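Local structure of cell surface protein (Faecalibacterium prausnitzii A2-165, 4GT6) at residues E304-I318 and L326-A340. The protein is of unknown function but is a leucine-rich-repeat cell surface protein, of which this extracellular part probably binds other proteins. Sequence-based numbering, arbitrary orientation.
Sequences ESVFAGCISLKSIDI and LDDAFAGCEQLERIA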
ATOM      1  N   GLU A 304      -5.920   2.274 -17.767  1.00 16.77           N
ATOM      2  CA  GLU A 304      -4.686   1.527 -17.872  1.00 17.43           C
ATOM      3  C   GLU A 304      -4.759   0.203 -17.094  1.00 19.37           C
ATOM      4  O   GLU A 304      -5.280   0.172 -15.977  1.00 17.99           O
ATOM      5  CB  GLU A 304      -3.551   2.420 -17.340  1.00 19.87           C
ATOM      6  CG  GLU A 304      -2.200   1.760 -17.158  1.00 33.14           C
ATOM      7  CD  GLU A 304      -1.237   2.735 -16.511  1.00 54.02           C
ATOM      8  OE1 GLU A 304      -1.160   3.891 -16.993  1.00 40.24           O
ATOM      9  OE2 GLU A 304      -0.643   2.382 -15.465  1.00 44.79           O
ATOM     10  N   SER A 305      -4.291  -0.901 -17.730  1.00 18.09           N
ATOM     11  CA  SER A 305      -4.197  -2.253 -17.149  1.00 18.64           C
ATOM     12  C   SER A 305      -5.524  -2.773 -16.566  1.00 19.72           C
ATOM     13  O   SER A 305      -5.484  -3.667 -15.715  1.00 19.76           O
ATOM     14  CB  SER A 305      -3.148  -2.278 -16.032  1.00 22.56           C
ATOM     15  OG  SER A 305      -1.866  -1.843 -16.448  1.00 23.31           O
ATOM     16  N   VAL A 306      -6.680  -2.259 -17.028  1.00 14.62           N
ATOM     17  CA  VAL A 306      -7.987  -2.607 -16.413  1.00 14.53           C
ATOM     18  C   VAL A 306      -8.215  -4.148 -16.341  1.00 16.88           C
ATOM     19  O   VAL A 306      -8.647  -4.631 -15.297  1.00 16.42           O
ATOM     20  CB  VAL A 306      -9.197  -1.851 -17.030  1.00 18.45           C
ATOM     21  CG1 VAL A 306      -9.335  -2.086 -18.538  1.00 18.32           C
ATOM     22  CG2 VAL A 306     -10.504  -2.155 -16.273  1.00 17.99           C
ATOM     23  N   PHE A 307      -7.911  -4.890 -17.408  1.00 16.37           N
ATOM     24  CA  PHE A 307      -8.056  -6.347 -17.458  1.00 17.47           C
ATOM     25  C   PHE A 307      -6.726  -7.025 -17.761  1.00 21.79           C
ATOM     26  O   PHE A 307      -6.714  -8.155 -18.236  1.00 22.06           O
ATOM     27  CB  PHE A 307      -9.121  -6.755 -18.498  1.00 19.45           C
ATOM     28  CG  PHE A 307     -10.488  -6.205 -18.175  1.00 19.11           C
ATOM     29  CD1 PHE A 307     -11.206  -6.676 -17.077  1.00 20.02           C
ATOM     30  CD2 PHE A 307     -11.072  -5.232 -18.981  1.00 19.99           C
ATOM     31  CE1 PHE A 307     -12.465  -6.146 -16.762  1.00 20.20           C
ATOM     32  CE2 PHE A 307     -12.329  -4.704 -18.667  1.00 21.69           C
ATOM     33  CZ  PHE A 307     -13.016  -5.160 -17.560  1.00 19.79           C
ATOM     34  N   ALA A 308      -5.603  -6.371 -17.448  1.00 19.18           N
ATOM     35  CA  ALA A 308      -4.293  -6.976 -17.669  1.00 20.13           C
ATOM     36  C   ALA A 308      -4.187  -8.297 -16.868  1.00 26.31           C
ATOM     37  O   ALA A 308      -4.623  -8.349 -15.708  1.00 24.44           O
ATOM     38  CB  ALA A 308      -3.187  -5.998 -17.259  1.00 21.04           C
ATOM     39  N   GLY A 309      -3.695  -9.354 -17.516  1.00 24.18           N
ATOM     40  CA  GLY A 309      -3.515 -10.663 -16.881  1.00 24.75           C
ATOM     41  C   GLY A 309      -4.796 -11.449 -16.633  1.00 27.17           C
ATOM     42  O   GLY A 309      -4.803 -12.397 -15.834  1.00 27.34           O
ATOM     43  N   CYS A 310      -5.889 -11.072 -17.307  1.00 20.81           N
ATOM     44  CA  CYS A 310      -7.141 -11.814 -17.167  1.00 20.54           C
ATOM     45  C   CYS A 310      -7.106 -12.955 -18.192  1.00 24.60           C
ATOM     46  O   CYS A 310      -7.680 -12.888 -19.279  1.00 22.85           O
ATOM     47  CB  CYS A 310      -8.356 -10.907 -17.308  1.00 20.69           C
ATOM     48  SG  CYS A 310      -8.598  -9.817 -15.873  1.00 23.89           S
ATOM     49  N   ILE A 311      -6.412 -14.018 -17.789  1.00 23.13           N
ATOM     50  CA  ILE A 311      -6.051 -15.170 -18.617  1.00 25.43           C
ATOM     51  C   ILE A 311      -7.226 -16.133 -18.951  1.00 31.83           C
ATOM     52  O   ILE A 311      -7.011 -17.030 -19.760  1.00 33.92           O
ATOM     53  CB  ILE A 311      -4.821 -15.919 -18.003  1.00 29.29           C
ATOM     54  CG1 ILE A 311      -5.098 -16.487 -16.583  1.00 29.38           C
ATOM     55  CG2 ILE A 311      -3.581 -15.004 -18.005  1.00 29.98           C
ATOM     56  CD1 ILE A 311      -4.177 -17.676 -16.164  1.00 36.19           C
ATOM     57  N   SER A 312      -8.439 -15.937 -18.400  1.00 28.15           N
ATOM     58  CA  SER A 312      -9.615 -16.775 -18.727  1.00 28.25           C
ATOM     59  C   SER A 312     -10.594 -16.029 -19.627  1.00 30.60           C
ATOM     60  O   SER A 312     -11.573 -16.612 -20.096  1.00 32.01           O
ATOM     61  CB  SER A 312     -10.343 -17.229 -17.466  1.00 27.85           C
ATOM     62  OG  SER A 312      -9.584 -18.234 -16.830  1.00 34.41           O
ATOM     63  N   LEU A 313     -10.331 -14.752 -19.880  1.00 25.71           N
ATOM     64  CA  LEU A 313     -11.189 -13.932 -20.718  1.00 25.71           C
ATOM     65  C   LEU A 313     -11.116 -14.413 -22.162  1.00 27.65           C
ATOM     66  O   LEU A 313     -10.037 -14.400 -22.738  1.00 27.94           O
ATOM     67  CB  LEU A 313     -10.733 -12.480 -20.608  1.00 26.21           C
ATOM     68  CG  LEU A 313     -11.756 -11.415 -20.887  1.00 32.36           C
ATOM     69  CD1 LEU A 313     -13.057 -11.673 -20.084  1.00 32.71           C
ATOM     70  CD2 LEU A 313     -11.181 -10.034 -20.517  1.00 33.54           C
ATOM     71  N   LYS A 314     -12.235 -14.876 -22.728  1.00 23.57           N
ATOM     72  CA  LYS A 314     -12.249 -15.393 -24.114  1.00 24.94           C
ATOM     73  C   LYS A 314     -12.911 -14.432 -25.112  1.00 30.24           C
ATOM     74  O   LYS A 314     -12.526 -14.395 -26.281  1.00 28.96           O
ATOM     75  CB  LYS A 314     -12.989 -16.737 -24.177  1.00 28.18           C
ATOM     76  CG  LYS A 314     -12.127 -17.938 -23.801  1.00 41.82           C
ATOM     77  CD  LYS A 314     -12.848 -19.266 -24.053  1.00 54.33           C
ATOM     78  CE  LYS A 314     -12.829 -19.701 -25.505  1.00 68.40           C
ATOM     79  NZ  LYS A 314     -13.674 -20.902 -25.739  1.00 78.61           N
ATOM     80  N   SER A 315     -13.965 -13.738 -24.667  1.00 28.28           N
ATOM     81  CA  SER A 315     -14.755 -12.830 -25.489  1.00 29.28           C
ATOM     82  C   SER A 315     -15.164 -11.633 -24.654  1.00 33.90           C
ATOM     83  O   SER A 315     -15.457 -11.787 -23.460  1.00 34.82           O
ATOM     84  CB  SER A 315     -15.989 -13.556 -26.020  1.00 34.38           C
ATOM     85  OG  SER A 315     -16.796 -12.717 -26.828  1.00 45.71           O
ATOM     86  N   ILE A 316     -15.137 -10.439 -25.251  1.00 28.23           N
ATOM     87  CA  ILE A 316     -15.536  -9.225 -24.538  1.00 27.28           C
ATOM     88  C   ILE A 316     -16.156  -8.240 -25.539  1.00 29.34           C
ATOM     89  O   ILE A 316     -15.676  -8.104 -26.666  1.00 27.22           O
ATOM     90  CB  ILE A 316     -14.379  -8.607 -23.687  1.00 30.40           C
ATOM     91  CG1 ILE A 316     -14.891  -7.486 -22.739  1.00 30.89           C
ATOM     92  CG2 ILE A 316     -13.186  -8.155 -24.529  1.00 31.49           C
ATOM     93  CD1 ILE A 316     -14.027  -7.220 -21.547  1.00 37.63           C
ATOM     94  N   ASP A 317     -17.250  -7.594 -25.122  1.00 26.24           N
ATOM     95  CA  ASP A 317     -17.966  -6.606 -25.922  1.00 25.96           C
ATOM     96  C   ASP A 317     -17.773  -5.248 -25.269  1.00 26.45           C
ATOM     97  O   ASP A 317     -18.267  -5.024 -24.165  1.00 25.56           O
ATOM     98  CB  ASP A 317     -19.450  -6.976 -26.031  1.00 28.14           C
ATOM     99  CG  ASP A 317     -19.671  -8.208 -26.886  1.00 40.49           C
ATOM    100  OD1 ASP A 317     -19.541  -9.330 -26.356  1.00 42.65           O
ATOM    101  OD2 ASP A 317     -19.904  -8.051 -28.095  1.00 45.10           O
ATOM    102  N   ILE A 318     -16.991  -4.377 -25.908  1.00 22.97           N
ATOM    103  CA  ILE A 318     -16.711  -3.037 -25.373  1.00 22.09           C
ATOM    104  C   ILE A 318     -17.955  -2.177 -25.669  1.00 26.48           C
ATOM    105  O   ILE A 318     -18.391  -2.146 -26.828  1.00 25.63           O
ATOM    106  CB  ILE A 318     -15.397  -2.447 -25.962  1.00 24.99           C
ATOM    107  CG1 ILE A 318     -14.139  -3.340 -25.700  1.00 25.42           C
ATOM    108  CG2 ILE A 318     -15.176  -1.000 -25.562  1.00 24.19           C
ATOM    109  CD1 ILE A 318     -13.965  -3.910 -24.327  1.00 37.93           C
ATOM    110  N   LEU A 326      -6.936   2.397 -22.688  1.00 19.61           N
ATOM    111  CA  LEU A 326      -5.589   2.848 -22.347  1.00 20.29           C
ATOM    112  C   LEU A 326      -4.530   1.733 -22.327  1.00 21.99           C
ATOM    113  O   LEU A 326      -4.819   0.569 -22.604  1.00 20.88           O
ATOM    114  CB  LEU A 326      -5.603   3.632 -21.014  1.00 20.71           C
ATOM    115  CG  LEU A 326      -6.474   4.918 -20.974  1.00 26.94           C
ATOM    116  CD1 LEU A 326      -6.221   5.699 -19.669  1.00 27.86           C
ATOM    117  CD2 LEU A 326      -6.190   5.832 -22.170  1.00 30.12           C
ATOM    118  N   ASP A 327      -3.277   2.119 -22.048  1.00 20.51           N
ATOM    119  CA  ASP A 327      -2.123   1.212 -22.069  1.00 21.42           C
ATOM    120  C   ASP A 327      -2.352  -0.064 -21.260  1.00 23.47           C
ATOM    121  O   ASP A 327      -2.909  -0.012 -20.170  1.00 21.69           O
ATOM    122  CB  ASP A 327      -0.874   1.926 -21.545  1.00 24.57           C
ATOM    123  CG  ASP A 327      -0.184   2.775 -22.605  1.00 41.89           C
ATOM    124  OD1 ASP A 327       0.390   2.195 -23.554  1.00 47.01           O
ATOM    125  OD2 ASP A 327      -0.181   4.003 -22.462  1.00 46.24           O
ATOM    126  N   ASP A 328      -1.963  -1.219 -21.833  1.00 20.80           N
ATOM    127  CA  ASP A 328      -2.039  -2.525 -21.185  1.00 20.99           C
ATOM    128  C   ASP A 328      -3.464  -2.932 -20.728  1.00 23.11           C
ATOM    129  O   ASP A 328      -3.578  -3.847 -19.921  1.00 22.78           O
ATOM    130  CB  ASP A 328      -1.095  -2.547 -19.953  1.00 22.85           C
ATOM    131  CG  ASP A 328       0.383  -2.487 -20.266  1.00 38.12           C
ATOM    132  OD1 ASP A 328       0.760  -2.775 -21.428  1.00 36.42           O
ATOM    133  OD2 ASP A 328       1.173  -2.212 -19.334  1.00 44.73           O
ATOM    134  N   ALA A 329      -4.540  -2.315 -21.267  1.00 19.17           N
ATOM    135  CA  ALA A 329      -5.911  -2.641 -20.850  1.00 18.21           C
ATOM    136  C   ALA A 329      -6.212  -4.158 -20.904  1.00 20.49           C
ATOM    137  O   ALA A 329      -6.909  -4.653 -20.022  1.00 19.71           O
ATOM    138  CB  ALA A 329      -6.925  -1.884 -21.682  1.00 18.04           C
ATOM    139  N   PHE A 330      -5.687  -4.875 -21.907  1.00 18.46           N
ATOM    140  CA  PHE A 330      -5.881  -6.332 -22.027  1.00 20.43           C
ATOM    141  C   PHE A 330      -4.538  -7.053 -22.138  1.00 26.57           C
ATOM    142  O   PHE A 330      -4.485  -8.152 -22.692  1.00 26.49           O
ATOM    143  CB  PHE A 330      -6.770  -6.669 -23.242  1.00 22.79           C
ATOM    144  CG  PHE A 330      -8.180  -6.160 -23.083  1.00 23.11           C
ATOM    145  CD1 PHE A 330      -9.148  -6.932 -22.440  1.00 24.13           C
ATOM    146  CD2 PHE A 330      -8.527  -4.881 -23.512  1.00 23.18           C
ATOM    147  CE1 PHE A 330     -10.455  -6.464 -22.298  1.00 24.25           C
ATOM    148  CE2 PHE A 330      -9.830  -4.406 -23.357  1.00 23.81           C
ATOM    149  CZ  PHE A 330     -10.790  -5.207 -22.771  1.00 22.58           C
ATOM    150  N   ALA A 331      -3.453  -6.453 -21.617  1.00 24.15           N
ATOM    151  CA  ALA A 331      -2.115  -7.059 -21.728  1.00 25.44           C
ATOM    152  C   ALA A 331      -2.052  -8.407 -21.018  1.00 29.72           C
ATOM    153  O   ALA A 331      -2.419  -8.508 -19.845  1.00 28.16           O
ATOM    154  CB  ALA A 331      -1.053  -6.126 -21.163  1.00 26.20           C
ATOM    155  N   GLY A 332      -1.599  -9.429 -21.744  1.00 26.07           N
ATOM    156  CA  GLY A 332      -1.464 -10.770 -21.191  1.00 26.40           C
ATOM    157  C   GLY A 332      -2.743 -11.580 -21.131  1.00 30.17           C
ATOM    158  O   GLY A 332      -2.765 -12.641 -20.499  1.00 30.71           O
ATOM    159  N   CYS A 333      -3.815 -11.127 -21.820  1.00 25.60           N
ATOM    160  CA  CYS A 333      -5.067 -11.892 -21.901  1.00 24.63           C
ATOM    161  C   CYS A 333      -4.875 -12.940 -23.013  1.00 29.91           C
ATOM    162  O   CYS A 333      -5.418 -12.820 -24.118  1.00 28.72           O
ATOM    163  CB  CYS A 333      -6.251 -10.968 -22.150  1.00 23.45           C
ATOM    164  SG  CYS A 333      -6.609  -9.868 -20.756  1.00 25.26           S
ATOM    165  N   GLU A 334      -4.078 -13.971 -22.679  0.50 28.44           N
ATOM    166  CA  GLU A 334      -3.620 -15.077 -23.533  0.50 29.80           C
ATOM    167  C   GLU A 334      -4.750 -15.921 -24.161  0.50 34.32           C
ATOM    168  O   GLU A 334      -4.486 -16.616 -25.142  0.50 35.85           O
ATOM    169  CB  GLU A 334      -2.657 -16.000 -22.748  0.50 31.91           C
ATOM    170  CG  GLU A 334      -3.209 -16.548 -21.438  0.50 37.44           C
ATOM    171  CD  GLU A 334      -2.242 -17.305 -20.544  0.50 49.44           C
ATOM    172  OE1 GLU A 334      -1.225 -16.716 -20.107  0.50 39.57           O
ATOM    173  OE2 GLU A 334      -2.558 -18.465 -20.203  0.50 39.10           O
ATOM    174  N   GLN A 335      -5.980 -15.877 -23.609  1.00 29.60           N
ATOM    175  CA  GLN A 335      -7.102 -16.676 -24.117  0.50 29.87           C
ATOM    176  C   GLN A 335      -8.149 -15.817 -24.839  1.00 32.41           C
ATOM    177  O   GLN A 335      -9.135 -16.352 -25.358  1.00 32.04           O
ATOM    178  CB  GLN A 335      -7.766 -17.465 -22.974  0.50 30.76           C
ATOM    179  CG  GLN A 335      -7.019 -18.743 -22.575  0.80 42.07           C
ATOM    180  CD  GLN A 335      -7.724 -19.490 -21.460  0.80 65.96           C
ATOM    181  OE1 GLN A 335      -8.905 -19.855 -21.555  0.80 59.84           O
ATOM    182  NE2 GLN A 335      -7.015 -19.720 -20.361  0.80 64.17           N
ATOM    183  N   LEU A 336      -7.940 -14.486 -24.891  1.00 27.80           N
ATOM    184  CA  LEU A 336      -8.872 -13.570 -25.549  1.00 26.26           C
ATOM    185  C   LEU A 336      -8.877 -13.814 -27.053  1.00 30.43           C
ATOM    186  O   LEU A 336      -7.848 -13.626 -27.694  1.00 31.40           O
ATOM    187  CB  LEU A 336      -8.512 -12.111 -25.215  1.00 24.86           C
ATOM    188  CG  LEU A 336      -9.424 -11.008 -25.757  1.00 27.84           C
ATOM    189  CD1 LEU A 336     -10.854 -11.107 -25.160  1.00 27.85           C
ATOM    190  CD2 LEU A 336      -8.831  -9.640 -25.436  1.00 26.86           C
ATOM    191  N   GLU A 337     -10.019 -14.292 -27.596  1.00 27.81           N
ATOM    192  CA  GLU A 337     -10.178 -14.635 -29.026  1.00 30.14           C
ATOM    193  C   GLU A 337     -10.970 -13.599 -29.787  1.00 34.25           C
ATOM    194  O   GLU A 337     -10.708 -13.370 -30.967  1.00 34.99           O
ATOM    195  CB  GLU A 337     -10.921 -15.984 -29.201  1.00 33.04           C
ATOM    196  CG  GLU A 337     -10.239 -17.207 -28.619  1.00 47.03           C
ATOM    197  CD  GLU A 337     -11.098 -18.460 -28.541  1.00 73.81           C
ATOM    198  OE1 GLU A 337     -12.325 -18.376 -28.791  1.00 76.02           O
ATOM    199  OE2 GLU A 337     -10.544 -19.531 -28.204  1.00 66.05           O
ATOM    200  N   ARG A 338     -11.987 -13.024 -29.126  1.00 29.84           N
ATOM    201  CA  ARG A 338     -12.920 -12.104 -29.742  1.00 29.22           C
ATOM    202  C   ARG A 338     -13.077 -10.827 -28.938  1.00 29.80           C
ATOM    203  O   ARG A 338     -13.246 -10.869 -27.717  1.00 26.30           O
ATOM    204  CB  ARG A 338     -14.291 -12.791 -29.880  1.00 30.46           C
ATOM    205  CG  ARG A 338     -15.356 -11.980 -30.620  1.00 37.70           C
ATOM    206  CD  ARG A 338     -16.746 -12.508 -30.322  1.00 40.68           C
ATOM    207  NE  ARG A 338     -17.764 -11.501 -30.603  1.00 44.52           N
ATOM    208  CZ  ARG A 338     -18.346 -10.734 -29.686  1.00 54.96           C
ATOM    209  NH1 ARG A 338     -18.051 -10.886 -28.399  1.00 36.37           N
ATOM    210  NH2 ARG A 338     -19.251  -9.834 -30.043  1.00 45.52           N
ATOM    211  N   ILE A 339     -13.073  -9.694 -29.638  1.00 28.02           N
ATOM    212  CA  ILE A 339     -13.333  -8.403 -29.005  1.00 26.94           C
ATOM    213  C   ILE A 339     -14.177  -7.554 -29.951  1.00 30.16           C
ATOM    214  O   ILE A 339     -13.847  -7.426 -31.127  1.00 31.47           O
ATOM    215  CB  ILE A 339     -12.066  -7.653 -28.491  1.00 29.76           C
ATOM    216  CG1 ILE A 339     -12.476  -6.322 -27.772  1.00 29.94           C
ATOM    217  CG2 ILE A 339     -11.033  -7.417 -29.606  1.00 30.90           C
ATOM    218  CD1 ILE A 339     -11.609  -5.900 -26.659  1.00 36.00           C
ATOM    219  N   ALA A 340     -15.288  -7.021 -29.441  1.00 26.94           N
ATOM    220  CA  ALA A 340     -16.134  -6.110 -30.217  1.00 27.08           C
ATOM    221  C   ALA A 340     -15.763  -4.683 -29.813  1.00 28.73           C
ATOM    222  O   ALA A 340     -15.815  -4.350 -28.629  1.00 26.59           O
ATOM    223  CB  ALA A 340     -17.609  -6.393 -29.974  1.00 28.06           C
TER
HETATM  224  O   HOH W   1      -0.051  -3.742 -16.724  1.00 31.47           O
HETATM  225  O   HOH W   2      -7.588 -14.171 -21.747  1.00 25.53           O
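Arg338 NH1 is held by two acceptors of the facing segment, Ser315 OG at 2.7 Å and Asp317 OD1 at 3.0 Å, both near the guanidinium plane. NH2 of Arg338 reaches Asp317 OD2 at 2.7 Å, which completes an end-on salt bridge. The carboxylate is turned 44° from the guanidinium plane, and OD1 is met from above its own plane. Arg338 leaves the backbone with CG anti to N (chi1 -175°) and stays extended to NE, which brings its head beside Ser315 and Asp317 of strand 315-317. NE pairs with Glu363, so the arginine also ties in the next strand.

Strands 315-317 and 338-340 run parallel, and Ser315, Asp317 and Arg338 lie on one face of their sheet. Lys314 O accepts from both Glu337 N and Arg338 N. Ile316 is bonded through N to Arg338 O and through O to Ala340 N.

On the other face of the sheet, Ile316 CG2 presses tightly on Ile339 CD1 at 3.5 Å. Ile316 CD1 meets the Phe330 ring at its edge, while Ile339 CD1 sits over one ring face. Phe307 and Phe330 lie side by side, their planes 28° apart and slid so far that the rings barely overlap. Phe284 and Phe353 continue this aromatic row.

Away from the strands, the turns of the two coils are joined by backbone bonds from Ser305 N to Asp327 O, Phe307 N to Ala329 O and Gly309 N to Ala331 O. At the bend, a water donates to Cys310 O and Leu313 O and accepts from Gln335 N at 3.0 Å.

Equivalent residues thus stack one coil above the next, with short parallel strands, repeated turns and a phenylalanine ladder inside. This is the solenoid of BspA-type leucine-rich repeats.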